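Local atomic coordinates of putative alpha-galactosidase (Bacteroides fragilis, PDB entry 4NZJ), a protein that probably hydrolyses terminal, non-reducing alpha-D-galactose residues from alpha-D-galactosides, as a member of glycosyl hydrolase family 27. Residues Asn16-Ile21 and Phe29-Pro34; Asn23-Pro28 and Ile90-Glu95; Ile33-Gln38 and Leu75-Ala80; Pro100-Asn105 and Leu134-Ile139; Trp351-Ser356 and Ile381-Asp386. All blocks are in the same frame, centred on the assembly; numbering follows the deposited sequence.

Interaction 1: Asn16-Ile21 and Phe29-Pro34; sequences NSPHII and FIFYIP
Phe29 meets Ile21 at its ring edge: in the conformer described, the methyl CG2 of Ile21 lies near the plane of the ring, 3.9 Å from Phe29 CZ, with the side chains at a slant. With CG of Phe29 anti to the backbone N (chi1 -180°), the ring is swung off its strand and its far end is carried to the isoleucine. Two residues on, Phe31 points at the 16-21 segment and is met at two places. Pro18, which follows a cis peptide bond, puts its CG at the ring edge, 4.0 Å from Phe31 CE1, and the same Ile21 conformer brings its other branch, CD1, to 4.3 Å from Phe31 CD1. The aromatic and aliphatic groups thus fill the space between two layers of the N-terminal Ig-like domain: strand 28-36 belongs to an antiparallel sheet, whereas strand 20-23 pairs with strand 82-92 of the mixed sheet facing it, and Ile90 from that sheet also packs on Phe29. Pro34, beyond the regular part of the strand, closes in on the backbone. Its CG sits 3.7 Å from the carbonyl oxygen of Ser17, and its own carbonyl O accepts a nearly straight hydrogen bond from Asn16 N (2.8 Å, 170° at the hydrogen). The Asn16 amide is turned elsewhere, its ND2 binding the Asp133 carbonyl and Ser36 OG.

Interaction 2: Asn23-Pro28 and Ile90-Glu95; sequences NYPSTP and IRIGDE
Tyr24 has CG beside its backbone N (chi1 -59°), a turn that brings one ring edge to the backbone of Gly93 and Asp94; in Ile92, CG2 stands anti to N and reaches the proline after the tyrosine. The Tyr24 edge approaches Gly93 O through CD1, at 3.2 Å, while CG2 of Ile92 lies 3.7 Å from Pro25 CB, the latter two side chains lying alongside and pointing opposite ways. One residue before Tyr24 the backbones pair in parallel: Asn23 N donates to Arg91 O (3.0 Å), and Asn23 O accepts from Gly93 N (3.0 Å). This joins edge strand 20-23 to strand 82-92 in the mixed sheet of the Ig-like domain, just before a type II turn from Tyr24 to Thr27. Arg91 reaches forward to Glu95 in a salt bridge, NH1 to OE1 3.1 Å, and its NE pairs with Asp70. Beyond the two sheet bonds, Gly93 O is met by C-H groups of Tyr24, CD1 and also CA (3.2 Å), which probably stabilise this carbonyl weakly.

Interaction 3: Ile33-Gln38 and Leu75-Ala80; sequences IPTSGQ and LKAENA
Apolar contacts begin the interface, with Ile33 and Leu75 meeting end on: Leu75 CD1 lies 4.0 Å from Ile33 CG2, and Leu75 CD2 the same distance from Ile33 CD1. Two residues further along both segments, the methyl CG2 of Thr35 meets Ala77 CB at 3.7 Å. These side chains point inward between the two sheets of the Ig-like beta sandwich, where the segments 33-38 and 75-80 run in nearly the same direction, and Trp43 and Ile15 pack beside them. Polar contacts follow at the far end. Asn79, its CG set between backbone N and carbonyl carbon (chi1 67°), directs ND2 to Gln38 O, a 3.0 Å hydrogen bond bent to 146°; its OD1 takes the backbone N of Leu81. The Gln38 and Asn79 side chains lie nearly perpendicular, their amide planes inclined by 62°, with Gln38 CG 3.6 Å from Asn79 ND2. A water accepts from Ala80 N and, weakly, from Gln38 NE2.

Interaction 4: Pro100-Asn105 and Leu134-Ile139; sequences PPMGWN and LGYSYI
Met102, a selenomethionine, reaches from strand 102-105 of the TIM barrel to Tyr136, in the chain leading into the parallel neighbour, strand 138-140. The two are successive barrel strands, and the chain between them contains helix 116-128 in a beta-alpha-beta crossover. From the backbone outward, Met102 CB lies 3.7 Å from Gly135 O, and the selenium SE is 5.2 Å from the centroid of the Tyr136 ring, over its face, a Met-aromatic contact. The chain then bends at its last torsion (chi3 53°), placing the methyl CE over the ring centre, 3.5 Å from the centroid and 11° off the normal, as a CH-pi contact; CE also touches Leu134 O. The ring is further fixed by its hydroxyl, which binds the Leu375 carbonyl. On the backbone, Met102 O accepts two hydrogen bonds: Tyr138 N comes in the carbonyl plane at 3.0 Å, Ser137 N from above it. Gly103 faces Tyr138, its CA 3.1 Å from Tyr138 O in a CA-H...O contact. Trp104 N donates to that same carbonyl, and the Trp104 indole, held by NE1 to Asn362 O, presents an edge to Ile139, with CE3 3.8 Å from its CG2.

Interaction 5: Trp351-Ser356 and Ile381-Asp386; sequences WCMMAS and IAINQD
Asn384 turns its side-chain amide across to Ser356, just past the end of helix 341-353. Fully extended at its first torsion (chi1 -180°), the asparagine carries ND2 over to the 351-356 chain. There ND2 donates to Ser356 O at 2.9 Å; the bond lies in the carbonyl plane on a lone pair, and the acceptor is also close to the plane of the amide. A second, weak bond runs from the same nitrogen to Trp351 O at 3.4 Å. The other end of the amide is fixed as well: Asn384 OD1 accepts from Gln385 NE2 (2.8 Å), so both ends of the buried amide are engaged and its rotation is set. Next to the amide the helices come close, with Asn384 CB 4.0 Å from Cys352 CB and the Cys352 SG resting against the same CB. On the flank, Ile383 points at helix 341-353 and meets Met353 at a slant, its CG2 4.1 Å from the selenium of this selenomethionine, whose chain is folded at chi2 and chi3. Trp404 and Lys406 of strand 401-407, in the C-terminal beta domain, also pack on Met353. Helix 341-353 closes in a Schellman motif, Ser356 N to Trp351 O and Ala355 N to Cys352 O, with Ala355 at positive phi as the C-prime residue, just before strand 358-360, the last strand of the TIM barrel.

Interactions 1, 2 and 3 share the N-terminal Ig-like domain. Interactions 1 and 2 meet through strands 20-23 and 82-92, where Ile21 O lies 2.9 Å from Arg91 N; interactions 1 and 3 share Ile33 and Pro34. The other two belong to the catalytic barrel and are linked by a probable hydrogen bond, Gln385 NE2 to Pro100 O (2.9 Å). Interactions 1 and 3 both reach the barrel: Pro34 CB packs 3.7 Å from Gly135 N of interaction 4, and Pro18 CB 3.3 Å from Gln385 OE1 of interaction 5. Interaction 2 touches neither barrel contact, its nearest atoms about 7 and 10 Å away. Active sites of TIM-barrel glycosidases lie at the C-terminal strand ends, where Asn105 of interaction 4 binds Asp142 through ND2.

Interaction 1: Asn16-Ile21 and Phe29-Pro34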
# COMPACT_ATOMS: atom_id res chain seq x y z
N ASN A 16 -15.65 0.47 2.85
CA ASN A 16 -14.66 0.07 1.85
C ASN A 16 -13.63 -0.91 2.40
O ASN A 16 -13.59 -1.19 3.60
CB ASN A 16 -13.97 1.32 1.28
CG ASN A 16 -14.95 2.27 0.62
OD1 ASN A 16 -15.81 1.85 -0.16
ND2 ASN A 16 -14.84 3.57 0.92
N SER A 17 -12.81 -1.44 1.49
CA SER A 17 -11.70 -2.33 1.83
C SER A 17 -10.64 -1.59 2.65
O SER A 17 -10.54 -0.36 2.56
CB SER A 17 -11.07 -2.88 0.54
OG SER A 17 -12.02 -3.62 -0.20
N PRO A 18 -9.82 -2.32 3.43
CA PRO A 18 -9.74 -3.79 3.56
C PRO A 18 -10.84 -4.39 4.41
O PRO A 18 -11.34 -3.73 5.31
CB PRO A 18 -8.39 -4.00 4.26
CG PRO A 18 -8.18 -2.75 5.05
CD PRO A 18 -8.79 -1.64 4.24
N HIS A 19 -11.18 -5.65 4.13
CA HIS A 19 -12.16 -6.39 4.92
C HIS A 19 -11.51 -7.47 5.79
O HIS A 19 -12.19 -8.35 6.34
CB HIS A 19 -13.20 -7.02 3.99
CG HIS A 19 -13.88 -6.04 3.08
ND1 HIS A 19 -14.70 -5.03 3.54
CD2 HIS A 19 -13.85 -5.91 1.73
CE1 HIS A 19 -15.15 -4.32 2.52
NE2 HIS A 19 -14.65 -4.83 1.41
N ILE A 20 -10.19 -7.40 5.92
CA ILE A 20 -9.45 -8.28 6.83
C ILE A 20 -8.27 -7.48 7.36
O ILE A 20 -7.70 -6.67 6.63
CB ILE A 20 -8.98 -9.58 6.14
CG1 ILE A 20 -8.40 -10.55 7.17
CG2 ILE A 20 -7.95 -9.29 5.04
CD1 ILE A 20 -8.08 -11.91 6.61
N ILE A 21 -7.93 -7.69 8.63
CA ILE A 21 -6.85 -6.95 9.27
C ILE A 21 -6.15 -7.86 10.29
O ILE A 21 -6.82 -8.54 11.07
CB ILE A 21 -7.37 -5.65 9.93
CG1 ILE A 21 -6.22 -4.80 10.49
CG2 ILE A 21 -8.37 -5.95 11.04
CD1 ILE A 21 -5.45 -4.04 9.44
N PHE A 29 -3.96 -1.93 18.91
CA PHE A 29 -4.73 -2.15 17.70
C PHE A 29 -5.46 -0.85 17.38
O PHE A 29 -6.11 -0.28 18.25
CB PHE A 29 -5.75 -3.27 17.95
CG PHE A 29 -6.61 -3.61 16.77
CD1 PHE A 29 -7.68 -2.80 16.41
CD2 PHE A 29 -6.37 -4.76 16.03
CE1 PHE A 29 -8.48 -3.12 15.33
CE2 PHE A 29 -7.17 -5.09 14.95
CZ PHE A 29 -8.23 -4.26 14.60
N ILE A 30 -5.33 -0.38 16.14
CA ILE A 30 -6.10 0.77 15.66
C ILE A 30 -6.56 0.53 14.23
O ILE A 30 -5.77 0.17 13.37
CB ILE A 30 -5.29 2.08 15.71
CG1 ILE A 30 -4.89 2.40 17.16
CG2 ILE A 30 -6.10 3.23 15.12
CD1 ILE A 30 -4.22 3.73 17.37
N PHE A 31 -7.86 0.71 13.99
CA PHE A 31 -8.40 0.60 12.65
C PHE A 31 -9.53 1.59 12.44
O PHE A 31 -10.58 1.49 13.08
CB PHE A 31 -8.91 -0.81 12.37
CG PHE A 31 -9.41 -1.01 10.97
CD1 PHE A 31 -8.52 -1.00 9.90
CD2 PHE A 31 -10.76 -1.19 10.71
CE1 PHE A 31 -8.97 -1.18 8.60
CE2 PHE A 31 -11.22 -1.37 9.41
CZ PHE A 31 -10.32 -1.37 8.36
N TYR A 32 -9.30 2.55 11.55
CA TYR A 32 -10.37 3.42 11.10
C TYR A 32 -11.13 2.68 10.00
O TYR A 32 -10.52 2.16 9.07
CB TYR A 32 -9.83 4.75 10.57
CG TYR A 32 -10.87 5.60 9.88
CD1 TYR A 32 -11.79 6.34 10.61
CD2 TYR A 32 -10.96 5.64 8.49
CE1 TYR A 32 -12.76 7.11 9.98
CE2 TYR A 32 -11.91 6.42 7.86
CZ TYR A 32 -12.81 7.15 8.61
OH TYR A 32 -13.78 7.92 8.00
N ILE A 33 -12.45 2.66 10.11
CA ILE A 33 -13.29 1.97 9.14
C ILE A 33 -13.45 2.87 7.91
O ILE A 33 -14.18 3.86 7.97
CB ILE A 33 -14.67 1.63 9.72
CG1 ILE A 33 -14.51 0.75 10.98
CG2 ILE A 33 -15.53 0.94 8.67
CD1 ILE A 33 -15.75 0.73 11.85
N PRO A 34 -12.77 2.55 6.79
CA PRO A 34 -12.84 3.46 5.65
C PRO A 34 -14.23 3.44 5.05
O PRO A 34 -14.71 2.38 4.64
CB PRO A 34 -11.79 2.89 4.68
CG PRO A 34 -11.03 1.85 5.45
CD PRO A 34 -12.02 1.33 6.45

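Interaction 2: Asn23-Pro28 and Ile90-Glu95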
# COMPACT_ATOMS: atom_id res chain seq x y z
N ASN A 23 -3.10 -8.33 13.38
CA ASN A 23 -2.35 -7.66 14.44
C ASN A 23 -1.77 -8.71 15.39
O ASN A 23 -2.33 -9.79 15.53
CB ASN A 23 -3.27 -6.70 15.20
CG ASN A 23 -2.52 -5.57 15.88
OD1 ASN A 23 -2.64 -5.36 17.09
ND2 ASN A 23 -1.76 -4.82 15.11
N TYR A 24 -0.63 -8.40 16.02
CA TYR A 24 -0.06 -9.30 17.02
C TYR A 24 -0.87 -9.23 18.32
O TYR A 24 -1.38 -8.17 18.68
CB TYR A 24 1.40 -8.96 17.36
CG TYR A 24 2.39 -8.98 16.22
CD1 TYR A 24 2.22 -9.79 15.10
CD2 TYR A 24 3.55 -8.21 16.28
CE1 TYR A 24 3.15 -9.81 14.07
CE2 TYR A 24 4.48 -8.21 15.26
CZ TYR A 24 4.28 -9.02 14.16
OH TYR A 24 5.20 -9.02 13.14
N PRO A 25 -0.95 -10.36 19.05
CA PRO A 25 -1.60 -10.32 20.37
C PRO A 25 -0.84 -9.41 21.34
O PRO A 25 0.38 -9.27 21.24
CB PRO A 25 -1.56 -11.78 20.83
CG PRO A 25 -0.47 -12.41 20.04
CD PRO A 25 -0.45 -11.71 18.73
N SER A 26 -1.57 -8.78 22.26
CA SER A 26 -0.97 -7.94 23.29
C SER A 26 -0.17 -6.75 22.75
O SER A 26 0.80 -6.31 23.37
CB SER A 26 -0.10 -8.79 24.23
OG SER A 26 -0.89 -9.80 24.82
N THR A 27 -0.59 -6.23 21.59
CA THR A 27 -0.07 -4.99 21.06
C THR A 27 -1.23 -4.05 20.74
O THR A 27 -2.36 -4.52 20.55
CB THR A 27 0.76 -5.20 19.78
OG1 THR A 27 -0.09 -5.61 18.71
CG2 THR A 27 1.85 -6.24 20.01
N PRO A 28 -0.97 -2.74 20.71
CA PRO A 28 -2.05 -1.82 20.37
C PRO A 28 -2.64 -2.07 18.99
O PRO A 28 -1.92 -2.39 18.04
CB PRO A 28 -1.38 -0.45 20.44
CG PRO A 28 -0.28 -0.64 21.43
CD PRO A 28 0.23 -2.02 21.15
N ILE A 90 -10.90 -9.96 11.87
CA ILE A 90 -9.71 -9.55 12.61
C ILE A 90 -8.92 -10.80 12.97
O ILE A 90 -9.44 -11.67 13.66
CB ILE A 90 -10.07 -8.76 13.89
CG1 ILE A 90 -10.83 -7.49 13.51
CG2 ILE A 90 -8.82 -8.43 14.69
CD1 ILE A 90 -11.38 -6.71 14.69
N ARG A 91 -7.68 -10.88 12.49
CA ARG A 91 -6.82 -12.02 12.79
C ARG A 91 -5.76 -11.57 13.78
O ARG A 91 -4.94 -10.70 13.47
CB ARG A 91 -6.16 -12.58 11.53
CG ARG A 91 -5.19 -13.73 11.82
CD ARG A 91 -4.79 -14.44 10.54
NE ARG A 91 -5.97 -14.94 9.85
CZ ARG A 91 -6.06 -15.17 8.54
NH1 ARG A 91 -5.02 -14.98 7.74
NH2 ARG A 91 -7.20 -15.62 8.03
N ILE A 92 -5.80 -12.16 14.97
CA ILE A 92 -4.78 -11.92 15.97
C ILE A 92 -3.83 -13.11 15.94
O ILE A 92 -4.24 -14.25 16.13
CB ILE A 92 -5.40 -11.73 17.37
CG1 ILE A 92 -6.41 -10.58 17.36
CG2 ILE A 92 -4.31 -11.49 18.41
CD1 ILE A 92 -5.84 -9.23 16.95
N GLY A 93 -2.56 -12.82 15.66
CA GLY A 93 -1.57 -13.87 15.46
C GLY A 93 -0.25 -13.25 15.05
O GLY A 93 0.07 -12.15 15.49
N ASP A 94 0.51 -13.93 14.20
CA ASP A 94 1.82 -13.42 13.80
C ASP A 94 1.82 -12.89 12.37
O ASP A 94 2.88 -12.79 11.75
CB ASP A 94 2.90 -14.49 14.01
CG ASP A 94 2.71 -15.71 13.14
OD1 ASP A 94 1.68 -15.81 12.43
OD2 ASP A 94 3.60 -16.59 13.18
N GLU A 95 0.64 -12.51 11.87
CA GLU A 95 0.47 -12.08 10.48
C GLU A 95 0.03 -10.62 10.40
O GLU A 95 -1.09 -10.29 10.79
CB GLU A 95 -0.56 -12.98 9.80
CG GLU A 95 -0.18 -14.45 9.77
CD GLU A 95 -1.36 -15.37 9.50
OE1 GLU A 95 -2.06 -15.17 8.49
OE2 GLU A 95 -1.58 -16.30 10.30
O HOH W 1 5.76 -10.94 11.68

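Interaction 3: Ile33-Gln38 and Leu75-Ala80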
# COMPACT_ATOMS: atom_id res chain seq x y z
N ILE A 33 -12.45 2.66 10.11
CA ILE A 33 -13.29 1.97 9.14
C ILE A 33 -13.45 2.87 7.91
O ILE A 33 -14.18 3.86 7.97
CB ILE A 33 -14.67 1.63 9.72
CG1 ILE A 33 -14.51 0.75 10.98
CG2 ILE A 33 -15.53 0.94 8.67
CD1 ILE A 33 -15.75 0.73 11.85
N PRO A 34 -12.77 2.55 6.79
CA PRO A 34 -12.84 3.46 5.65
C PRO A 34 -14.23 3.44 5.05
O PRO A 34 -14.71 2.38 4.64
CB PRO A 34 -11.79 2.89 4.68
CG PRO A 34 -11.03 1.85 5.45
CD PRO A 34 -12.02 1.33 6.45
N THR A 35 -14.88 4.60 5.02
CA THR A 35 -16.30 4.67 4.69
C THR A 35 -16.62 5.86 3.79
O THR A 35 -16.48 7.01 4.19
CB THR A 35 -17.16 4.76 5.96
OG1 THR A 35 -16.67 3.84 6.95
CG2 THR A 35 -18.60 4.43 5.66
N SER A 36 -17.07 5.57 2.57
CA SER A 36 -17.55 6.61 1.67
C SER A 36 -18.98 6.98 2.05
O SER A 36 -19.68 6.19 2.69
CB SER A 36 -17.50 6.14 0.22
OG SER A 36 -16.17 5.82 -0.16
N GLY A 37 -19.41 8.17 1.66
CA GLY A 37 -20.79 8.60 1.87
C GLY A 37 -20.89 9.97 2.49
O GLY A 37 -19.92 10.47 3.07
N GLN A 38 -22.07 10.58 2.40
CA GLN A 38 -22.23 11.92 2.95
C GLN A 38 -22.09 11.88 4.47
O GLN A 38 -22.42 10.89 5.12
CB GLN A 38 -23.56 12.55 2.51
CG GLN A 38 -24.76 12.23 3.37
CD GLN A 38 -25.93 13.16 3.09
OE1 GLN A 38 -26.16 13.54 1.95
NE2 GLN A 38 -26.65 13.55 4.14
N LEU A 75 -19.81 -4.81 10.81
CA LEU A 75 -19.74 -3.35 10.91
C LEU A 75 -20.94 -2.72 10.23
O LEU A 75 -21.42 -3.23 9.22
CB LEU A 75 -18.48 -2.83 10.23
CG LEU A 75 -17.15 -3.42 10.69
CD1 LEU A 75 -16.01 -2.88 9.84
CD2 LEU A 75 -16.92 -3.12 12.17
N LYS A 76 -21.39 -1.60 10.78
CA LYS A 76 -22.50 -0.85 10.23
C LYS A 76 -22.15 0.64 10.21
O LYS A 76 -21.65 1.17 11.20
CB LYS A 76 -23.76 -1.09 11.06
CG LYS A 76 -25.02 -0.48 10.49
CD LYS A 76 -26.21 -0.84 11.37
CE LYS A 76 -27.51 -0.28 10.80
NZ LYS A 76 -28.62 -0.34 11.79
N ALA A 77 -22.39 1.28 9.08
CA ALA A 77 -22.23 2.72 8.94
C ALA A 77 -23.58 3.27 8.52
O ALA A 77 -24.23 2.69 7.65
CB ALA A 77 -21.17 3.05 7.91
N GLU A 78 -23.99 4.38 9.14
CA GLU A 78 -25.29 5.00 8.90
C GLU A 78 -25.16 6.50 8.68
O GLU A 78 -24.46 7.17 9.44
CB GLU A 78 -26.22 4.79 10.10
CG GLU A 78 -26.40 3.36 10.57
CD GLU A 78 -27.20 3.27 11.86
OE1 GLU A 78 -26.69 3.73 12.91
OE2 GLU A 78 -28.33 2.75 11.82
N ASN A 79 -25.84 7.02 7.67
CA ASN A 79 -26.00 8.47 7.50
C ASN A 79 -27.46 8.78 7.14
O ASN A 79 -28.31 7.88 7.16
CB ASN A 79 -24.99 9.04 6.48
CG ASN A 79 -25.24 8.57 5.05
OD1 ASN A 79 -26.32 8.08 4.72
ND2 ASN A 79 -24.24 8.75 4.20
N ALA A 80 -27.74 10.04 6.81
CA ALA A 80 -29.11 10.46 6.48
C ALA A 80 -29.72 9.72 5.29
O ALA A 80 -30.95 9.64 5.18
CB ALA A 80 -29.13 11.97 6.23
O HOH W 2 -25.86 12.44 7.20

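Interaction 4: Pro100-Asn105 and Leu134-Ile139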
# COMPACT_ATOMS: atom_id res chain seq x y z
N PRO A 100 -2.29 -5.56 1.06
CA PRO A 100 -1.15 -4.67 0.88
C PRO A 100 -1.30 -3.34 1.64
O PRO A 100 -2.43 -2.85 1.78
CB PRO A 100 -1.13 -4.42 -0.63
CG PRO A 100 -1.79 -5.62 -1.21
CD PRO A 100 -2.86 -6.01 -0.22
N PRO A 101 -0.18 -2.77 2.11
CA PRO A 101 -0.28 -1.49 2.82
C PRO A 101 -0.60 -0.34 1.87
O PRO A 101 -0.12 -0.32 0.73
CB PRO A 101 1.11 -1.32 3.42
CG PRO A 101 2.01 -2.07 2.50
CD PRO A 101 1.21 -3.21 1.93
N MSE A 102 -1.39 0.61 2.34
CA MSE A 102 -1.74 1.80 1.58
C MSE A 102 -1.40 3.01 2.41
O MSE A 102 -1.61 3.02 3.62
CB MSE A 102 -3.24 1.80 1.29
CG MSE A 102 -3.71 0.56 0.54
SE MSE A 102 -5.65 0.59 0.29
CE MSE A 102 -5.81 2.37 -0.55
N GLY A 103 -0.89 4.05 1.76
CA GLY A 103 -0.50 5.25 2.49
C GLY A 103 0.34 6.21 1.68
O GLY A 103 0.15 6.35 0.46
N TRP A 104 1.27 6.86 2.37
CA TRP A 104 2.05 7.96 1.82
C TRP A 104 3.45 7.94 2.40
O TRP A 104 3.63 7.63 3.58
CB TRP A 104 1.36 9.28 2.16
CG TRP A 104 2.10 10.54 1.84
CD1 TRP A 104 2.12 11.18 0.64
CD2 TRP A 104 2.89 11.33 2.74
NE1 TRP A 104 2.88 12.32 0.72
CE2 TRP A 104 3.36 12.44 2.00
CE3 TRP A 104 3.23 11.21 4.09
CZ2 TRP A 104 4.16 13.43 2.58
CZ3 TRP A 104 4.04 12.20 4.66
CH2 TRP A 104 4.49 13.30 3.91
N ASN A 105 4.43 8.25 1.56
CA ASN A 105 5.82 8.39 1.98
C ASN A 105 6.26 9.83 1.74
O ASN A 105 5.94 10.43 0.71
CB ASN A 105 6.71 7.42 1.21
CG ASN A 105 8.19 7.60 1.53
OD1 ASN A 105 8.83 8.52 1.03
ND2 ASN A 105 8.73 6.71 2.36
N LEU A 134 -10.74 5.61 1.69
CA LEU A 134 -10.48 4.55 0.73
C LEU A 134 -9.41 3.57 1.20
O LEU A 134 -9.02 2.68 0.45
CB LEU A 134 -10.13 5.13 -0.66
CG LEU A 134 -11.31 5.34 -1.61
CD1 LEU A 134 -12.00 4.03 -1.98
CD2 LEU A 134 -12.31 6.32 -1.03
N GLY A 135 -8.93 3.74 2.44
CA GLY A 135 -8.05 2.75 3.07
C GLY A 135 -6.60 3.16 3.25
O GLY A 135 -5.82 2.42 3.85
N TYR A 136 -6.23 4.34 2.75
CA TYR A 136 -4.86 4.84 2.94
C TYR A 136 -4.67 5.15 4.42
O TYR A 136 -5.40 5.98 4.98
CB TYR A 136 -4.61 6.08 2.09
CG TYR A 136 -4.62 5.82 0.60
CD1 TYR A 136 -3.45 5.48 -0.08
CD2 TYR A 136 -5.79 5.93 -0.15
CE1 TYR A 136 -3.45 5.26 -1.44
CE2 TYR A 136 -5.80 5.69 -1.51
CZ TYR A 136 -4.63 5.36 -2.16
OH TYR A 136 -4.64 5.14 -3.51
N SER A 137 -3.74 4.45 5.06
CA SER A 137 -3.59 4.54 6.52
C SER A 137 -2.16 4.82 7.02
O SER A 137 -2.00 5.33 8.14
CB SER A 137 -4.13 3.27 7.18
OG SER A 137 -3.40 2.11 6.77
N TYR A 138 -1.15 4.49 6.23
CA TYR A 138 0.25 4.70 6.63
C TYR A 138 0.77 6.07 6.21
O TYR A 138 0.60 6.49 5.06
CB TYR A 138 1.16 3.59 6.08
CG TYR A 138 0.96 2.28 6.80
CD1 TYR A 138 1.69 1.96 7.94
CD2 TYR A 138 -0.01 1.38 6.37
CE1 TYR A 138 1.48 0.77 8.62
CE2 TYR A 138 -0.23 0.19 7.04
CZ TYR A 138 0.52 -0.11 8.16
OH TYR A 138 0.28 -1.30 8.82
N ILE A 139 1.38 6.77 7.16
CA ILE A 139 2.05 8.04 6.91
C ILE A 139 3.50 7.82 7.32
O ILE A 139 3.80 7.65 8.49
CB ILE A 139 1.38 9.18 7.69
CG1 ILE A 139 -0.03 9.39 7.13
CG2 ILE A 139 2.19 10.47 7.63
CD1 ILE A 139 -0.83 10.46 7.82
O HOH W 3 -2.92 0.15 4.72

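Interaction 5: Trp351-Ser356 and Ile381-Asp386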
# COMPACT_ATOMS: atom_id res chain seq x y z
N TRP A 351 -0.40 -1.54 -10.31
CA TRP A 351 -0.03 -1.68 -8.89
C TRP A 351 -1.18 -2.36 -8.12
O TRP A 351 -0.95 -3.19 -7.24
CB TRP A 351 0.30 -0.31 -8.29
CG TRP A 351 1.77 0.08 -8.28
CD1 TRP A 351 2.48 0.52 -7.20
CD2 TRP A 351 2.70 0.09 -9.38
NE1 TRP A 351 3.77 0.81 -7.55
CE2 TRP A 351 3.94 0.55 -8.88
CE3 TRP A 351 2.60 -0.24 -10.74
CZ2 TRP A 351 5.08 0.67 -9.69
CZ3 TRP A 351 3.74 -0.11 -11.55
CH2 TRP A 351 4.96 0.34 -11.01
N CYS A 352 -2.42 -2.03 -8.46
CA CYS A 352 -3.55 -2.69 -7.82
C CYS A 352 -3.59 -4.18 -8.18
O CYS A 352 -3.68 -5.04 -7.29
CB CYS A 352 -4.88 -2.01 -8.18
SG CYS A 352 -5.11 -0.44 -7.31
N MSE A 353 -3.49 -4.49 -9.47
CA MSE A 353 -3.50 -5.88 -9.94
C MSE A 353 -2.38 -6.71 -9.38
O MSE A 353 -2.56 -7.90 -9.13
CB MSE A 353 -3.37 -5.94 -11.47
CG MSE A 353 -4.59 -5.39 -12.20
SE MSE A 353 -6.13 -6.60 -12.08
CE MSE A 353 -5.44 -8.04 -13.23
N MSE A 354 -1.21 -6.10 -9.17
CA MSE A 354 -0.02 -6.83 -8.68
C MSE A 354 0.01 -6.96 -7.17
O MSE A 354 0.99 -7.44 -6.61
CB MSE A 354 1.24 -6.11 -9.16
CG MSE A 354 1.39 -6.21 -10.68
SE MSE A 354 3.10 -5.43 -11.30
CE MSE A 354 3.01 -3.69 -10.41
N ALA A 355 -1.08 -6.59 -6.49
CA ALA A 355 -1.14 -6.62 -5.03
C ALA A 355 0.07 -5.89 -4.45
O ALA A 355 0.71 -6.37 -3.51
CB ALA A 355 -1.23 -8.06 -4.53
N SER A 356 0.35 -4.72 -5.02
CA SER A 356 1.47 -3.90 -4.60
C SER A 356 1.08 -3.02 -3.43
O SER A 356 -0.08 -2.62 -3.31
CB SER A 356 1.92 -3.00 -5.74
OG SER A 356 2.26 -3.75 -6.88
N ILE A 381 -8.97 -0.40 -5.95
CA ILE A 381 -8.50 -0.63 -4.59
C ILE A 381 -9.06 -1.94 -4.02
O ILE A 381 -8.34 -2.70 -3.37
CB ILE A 381 -8.81 0.57 -3.69
CG1 ILE A 381 -7.98 1.77 -4.15
CG2 ILE A 381 -8.53 0.23 -2.23
CD1 ILE A 381 -8.44 3.09 -3.57
N ALA A 382 -10.34 -2.21 -4.28
CA ALA A 382 -10.94 -3.46 -3.82
C ALA A 382 -10.20 -4.68 -4.39
O ALA A 382 -10.01 -5.67 -3.69
CB ALA A 382 -12.42 -3.51 -4.17
N ILE A 383 -9.78 -4.58 -5.64
CA ILE A 383 -8.96 -5.62 -6.25
C ILE A 383 -7.60 -5.74 -5.54
O ILE A 383 -7.20 -6.84 -5.16
CB ILE A 383 -8.78 -5.38 -7.77
CG1 ILE A 383 -10.11 -5.66 -8.48
CG2 ILE A 383 -7.66 -6.24 -8.33
CD1 ILE A 383 -10.17 -5.17 -9.91
N ASN A 384 -6.91 -4.61 -5.34
CA ASN A 384 -5.64 -4.61 -4.59
C ASN A 384 -5.76 -5.25 -3.21
O ASN A 384 -4.87 -5.99 -2.77
CB ASN A 384 -5.13 -3.18 -4.40
CG ASN A 384 -3.81 -3.12 -3.64
OD1 ASN A 384 -3.79 -2.86 -2.44
ND2 ASN A 384 -2.70 -3.35 -4.34
N GLN A 385 -6.87 -4.96 -2.54
CA GLN A 385 -7.09 -5.40 -1.17
C GLN A 385 -7.81 -6.77 -1.07
O GLN A 385 -8.18 -7.19 0.02
CB GLN A 385 -7.89 -4.33 -0.42
CG GLN A 385 -7.17 -2.99 -0.32
CD GLN A 385 -6.01 -3.04 0.67
OE1 GLN A 385 -6.21 -3.12 1.88
NE2 GLN A 385 -4.79 -3.01 0.15
N ASP A 386 -7.99 -7.45 -2.19
CA ASP A 386 -8.67 -8.74 -2.17
C ASP A 386 -7.99 -9.69 -1.19
O ASP A 386 -6.78 -9.85 -1.22
CB ASP A 386 -8.71 -9.38 -3.55
CG ASP A 386 -9.54 -10.65 -3.58
OD1 ASP A 386 -10.79 -10.54 -3.63
OD2 ASP A 386 -8.96 -11.75 -3.53